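Local coordinates for protein restriction endonuclease R.BpuJI (Bacillus pumilus, PDB 2VLA) that recognises and binds its cognate DNA through this N-terminal recognition domain, as part of a restriction endonuclease that probably cleaves DNA, at residues A[142-147]-A[179-184]. Numbering follows the deposited sequence.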
ATOM      1  N   LEU A 142      -4.558 -11.621  -2.561  1.00 10.56           N
ATOM      2  CA  LEU A 142      -3.967 -12.926  -2.656  1.00 10.81           C
ATOM      3  C   LEU A 142      -5.058 -14.038  -2.574  1.00 11.08           C
ATOM      4  O   LEU A 142      -5.019 -15.004  -3.320  1.00 11.17           O
ATOM      5  CB  LEU A 142      -2.937 -13.110  -1.544  1.00 10.86           C
ATOM      6  CG  LEU A 142      -1.634 -12.304  -1.758  1.00 10.92           C
ATOM      7  CD1 LEU A 142      -0.771 -12.495  -0.522  1.00 13.51           C
ATOM      8  CD2 LEU A 142      -0.870 -12.739  -3.061  1.00 11.89           C
ATOM      9  N   GLN A 143      -6.039 -13.885  -1.672  1.00 11.08           N
ATOM     10  CA  GLN A 143      -7.101 -14.857  -1.611  1.00 10.94           C
ATOM     11  C   GLN A 143      -7.983 -14.868  -2.866  1.00 10.63           C
ATOM     12  O   GLN A 143      -8.397 -15.921  -3.326  1.00 11.74           O
ATOM     13  CB  GLN A 143      -7.955 -14.643  -0.363  1.00 11.69           C
ATOM     14  CG  GLN A 143      -9.036 -15.730  -0.140  1.00 12.38           C
ATOM     15  CD  GLN A 143      -8.451 -17.068   0.232  1.00 14.27           C
ATOM     16  OE1 GLN A 143      -7.316 -17.164   0.653  1.00 16.34           O
ATOM     17  NE2 GLN A 143      -9.291 -18.089   0.215  1.00 21.88           N
ATOM     18  N   VAL A 144      -8.259 -13.689  -3.425  1.00 10.90           N
ATOM     19  CA  VAL A 144      -9.002 -13.616  -4.683  1.00 10.66           C
ATOM     20  C   VAL A 144      -8.233 -14.381  -5.803  1.00 10.97           C
ATOM     21  O   VAL A 144      -8.812 -15.150  -6.557  1.00 10.94           O
ATOM     22  CB  VAL A 144      -9.234 -12.145  -5.097  1.00 11.50           C
ATOM     23  CG1 VAL A 144      -9.670 -12.027  -6.578  1.00 12.63           C
ATOM     24  CG2 VAL A 144     -10.258 -11.482  -4.193  1.00 12.45           C
ATOM     25  N   LEU A 145      -6.914 -14.182  -5.859  1.00 10.67           N
ATOM     26  CA  LEU A 145      -6.103 -14.860  -6.878  1.00 10.29           C
ATOM     27  C   LEU A 145      -6.076 -16.384  -6.655  1.00 11.23           C
ATOM     28  O   LEU A 145      -6.151 -17.162  -7.622  1.00 11.47           O
ATOM     29  CB  LEU A 145      -4.682 -14.285  -6.891  1.00 11.38           C
ATOM     30  CG  LEU A 145      -4.562 -12.851  -7.433  1.00 11.23           C
ATOM     31  CD1 LEU A 145      -3.174 -12.320  -7.159  1.00 13.06           C
ATOM     32  CD2 LEU A 145      -4.887 -12.790  -8.930  1.00 14.22           C
ATOM     33  N   LEU A 146      -5.967 -16.815  -5.389  1.00 11.95           N
ATOM     34  CA  LEU A 146      -6.018 -18.257  -5.079  1.00 11.30           C
ATOM     35  C   LEU A 146      -7.351 -18.833  -5.520  1.00 11.77           C
ATOM     36  O   LEU A 146      -7.413 -19.892  -6.127  1.00 13.08           O
ATOM     37  CB  LEU A 146      -5.825 -18.515  -3.584  1.00 11.70           C
ATOM     38  CG  LEU A 146      -4.396 -18.385  -3.059  1.00 15.48           C
ATOM     39  CD1 LEU A 146      -4.432 -18.333  -1.553  1.00 16.98           C
ATOM     40  CD2 LEU A 146      -3.504 -19.529  -3.539  1.00 15.87           C
ATOM     41  N   THR A 147      -8.421 -18.122  -5.183  1.00 11.93           N
ATOM     42  CA  THR A 147      -9.774 -18.568  -5.497  1.00 12.04           C
ATOM     43  C   THR A 147     -10.021 -18.596  -7.013  1.00 12.67           C
ATOM     44  O   THR A 147     -10.638 -19.520  -7.530  1.00 12.97           O
ATOM     45  CB  THR A 147     -10.817 -17.701  -4.775  1.00 12.45           C
ATOM     46  OG1 THR A 147     -10.567 -17.757  -3.374  1.00 14.82           O
ATOM     47  CG2 THR A 147     -12.270 -18.177  -5.055  1.00 14.89           C
ATOM     48  N   GLU A 179     -17.383 -14.693  -3.882  1.00 15.01           N
ATOM     49  CA  GLU A 179     -18.411 -13.839  -4.499  1.00 14.93           C
ATOM     50  C   GLU A 179     -17.868 -13.019  -5.664  1.00 14.24           C
ATOM     51  O   GLU A 179     -18.571 -12.792  -6.644  1.00 15.40           O
ATOM     52  CB  GLU A 179     -19.004 -12.899  -3.487  1.00 14.02           C
ATOM     53  CG  GLU A 179     -19.811 -13.552  -2.440  1.00 18.31           C
ATOM     54  CD  GLU A 179     -20.326 -12.548  -1.428  1.00 18.76           C
ATOM     55  OE1 GLU A 179     -21.308 -11.817  -1.754  1.00 24.42           O
ATOM     56  OE2 GLU A 179     -19.714 -12.430  -0.350  1.00 19.06           O
ATOM     57  N   VAL A 180     -16.639 -12.513  -5.524  1.00 13.68           N
ATOM     58  CA  VAL A 180     -16.006 -11.737  -6.569  1.00 13.46           C
ATOM     59  C   VAL A 180     -15.781 -12.630  -7.781  1.00 13.28           C
ATOM     60  O   VAL A 180     -16.121 -12.271  -8.905  1.00 14.37           O
ATOM     61  CB  VAL A 180     -14.666 -11.152  -6.080  1.00 12.93           C
ATOM     62  CG1 VAL A 180     -13.934 -10.470  -7.237  1.00 15.30           C
ATOM     63  CG2 VAL A 180     -14.906 -10.157  -4.949  1.00 16.33           C
ATOM     64  N   ILE A 181     -15.227 -13.814  -7.541  1.00 14.50           N
ATOM     65  CA  ILE A 181     -14.932 -14.735  -8.609  1.00 13.56           C
ATOM     66  C   ILE A 181     -16.206 -15.173  -9.336  1.00 13.72           C
ATOM     67  O   ILE A 181     -16.261 -15.194 -10.559  1.00 14.25           O
ATOM     68  CB  ILE A 181     -14.168 -15.945  -8.067  1.00 14.21           C
ATOM     69  CG1 ILE A 181     -12.737 -15.508  -7.601  1.00 14.52           C
ATOM     70  CG2 ILE A 181     -14.129 -17.081  -9.104  1.00 17.19           C
ATOM     71  CD1 ILE A 181     -11.987 -14.617  -8.578  1.00 16.97           C
ATOM     72  N   GLU A 182     -17.242 -15.495  -8.594  1.00 14.47           N
ATOM     73  CA  GLU A 182     -18.497 -15.907  -9.219  1.00 15.26           C
ATOM     74  C   GLU A 182     -19.097 -14.785 -10.087  1.00 14.80           C
ATOM     75  O   GLU A 182     -19.591 -15.031 -11.195  1.00 16.57           O
ATOM     76  CB  GLU A 182     -19.501 -16.381  -8.154  1.00 17.48           C
ATOM     77  CG  GLU A 182     -19.119 -17.743  -7.548  1.00 21.55           C
ATOM     78  CD  GLU A 182     -19.955 -18.146  -6.317  1.00 29.91           C
ATOM     79  OE1 GLU A 182     -20.628 -17.283  -5.717  1.00 37.75           O
ATOM     80  OE2 GLU A 182     -19.905 -19.337  -5.939  1.00 28.96           O
ATOM     81  N   LYS A 183     -18.977 -13.545  -9.622  1.00 15.39           N
ATOM     82  CA  LYS A 183     -19.476 -12.400 -10.377  1.00 15.66           C
ATOM     83  C   LYS A 183     -18.666 -12.182 -11.672  1.00 15.02           C
ATOM     84  O   LYS A 183     -19.234 -11.897 -12.742  1.00 16.52           O
ATOM     85  CB  LYS A 183     -19.440 -11.146  -9.495  1.00 16.55           C
ATOM     86  CG  LYS A 183     -19.803  -9.860 -10.199  1.00 17.23           C
ATOM     87  CD  LYS A 183     -21.187  -9.895 -10.810  1.00 19.86           C
ATOM     88  CE  LYS A 183     -21.554  -8.559 -11.397  1.00 22.53           C
ATOM     89  NZ  LYS A 183     -22.731  -8.637 -12.300  1.00 27.93           N
ATOM     90  N   ILE A 184     -17.347 -12.330 -11.588  1.00 13.67           N
ATOM     91  CA  ILE A 184     -16.503 -12.186 -12.776  1.00 13.62           C
ATOM     92  C   ILE A 184     -16.867 -13.257 -13.797  1.00 15.71           C
ATOM     93  O   ILE A 184     -17.019 -12.973 -14.965  1.00 16.60           O
ATOM     94  CB  ILE A 184     -14.992 -12.236 -12.421  1.00 13.87           C
ATOM     95  CG1 ILE A 184     -14.615 -10.975 -11.621  1.00 14.35           C
ATOM     96  CG2 ILE A 184     -14.121 -12.355 -13.706  1.00 15.21           C
ATOM     97  CD1 ILE A 184     -13.188 -10.952 -11.086  1.00 14.49           C
TER
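Val144 and Thr147 meet Ile181 in a small, buried, apolar helix-helix contact. It joins helix 137-150 to helix 177-189 in the DNA-recognition domain. Helices 137-150, 157-165 and 203-219 and the hairpin 223-225/230-232 are consistent with a winged helix-turn-helix unit. The DNA itself is about 16 Å from the nearest atom of the contact, so this is structural packing away from the DNA.

The two segments share no hydrogen bond. Their closest CA atoms, those of Thr147 and Ile181, are 7.1 Å apart. On helix 177-189 the close contacts come from Ile181, which lies along Val144 and Thr147, about one turn apart on the other helix. Its CG1 lies 3.7 Å from Thr147 CG2. A chi2 of -46° turns CD1 off the extended course, toward Val144. There CD1 rests 4.0 Å from Val144 CG1 and also touches the backbone atom Val144 O. Pro177 touches both Val144 and Thr147, Ile178 touches Thr147, and Leu155 touches Val144.

Thr147 is split between two jobs. With chi1 at -57°, its methyl faces Ile181 while its hydroxyl turns back to its own helix. An alanine here lacks both groups, and would probably leave a gap beside Ile181 CG1 and Gln143 O more weakly held. That carbonyl is gripped twice, by Thr147 N and by the hydroxyl, from opposite faces of its plane. The hydroxyl bond, Thr147 OG1 to Gln143 O, is 2.8 Å long, with the donor tilted 35° from the carbonyl plane.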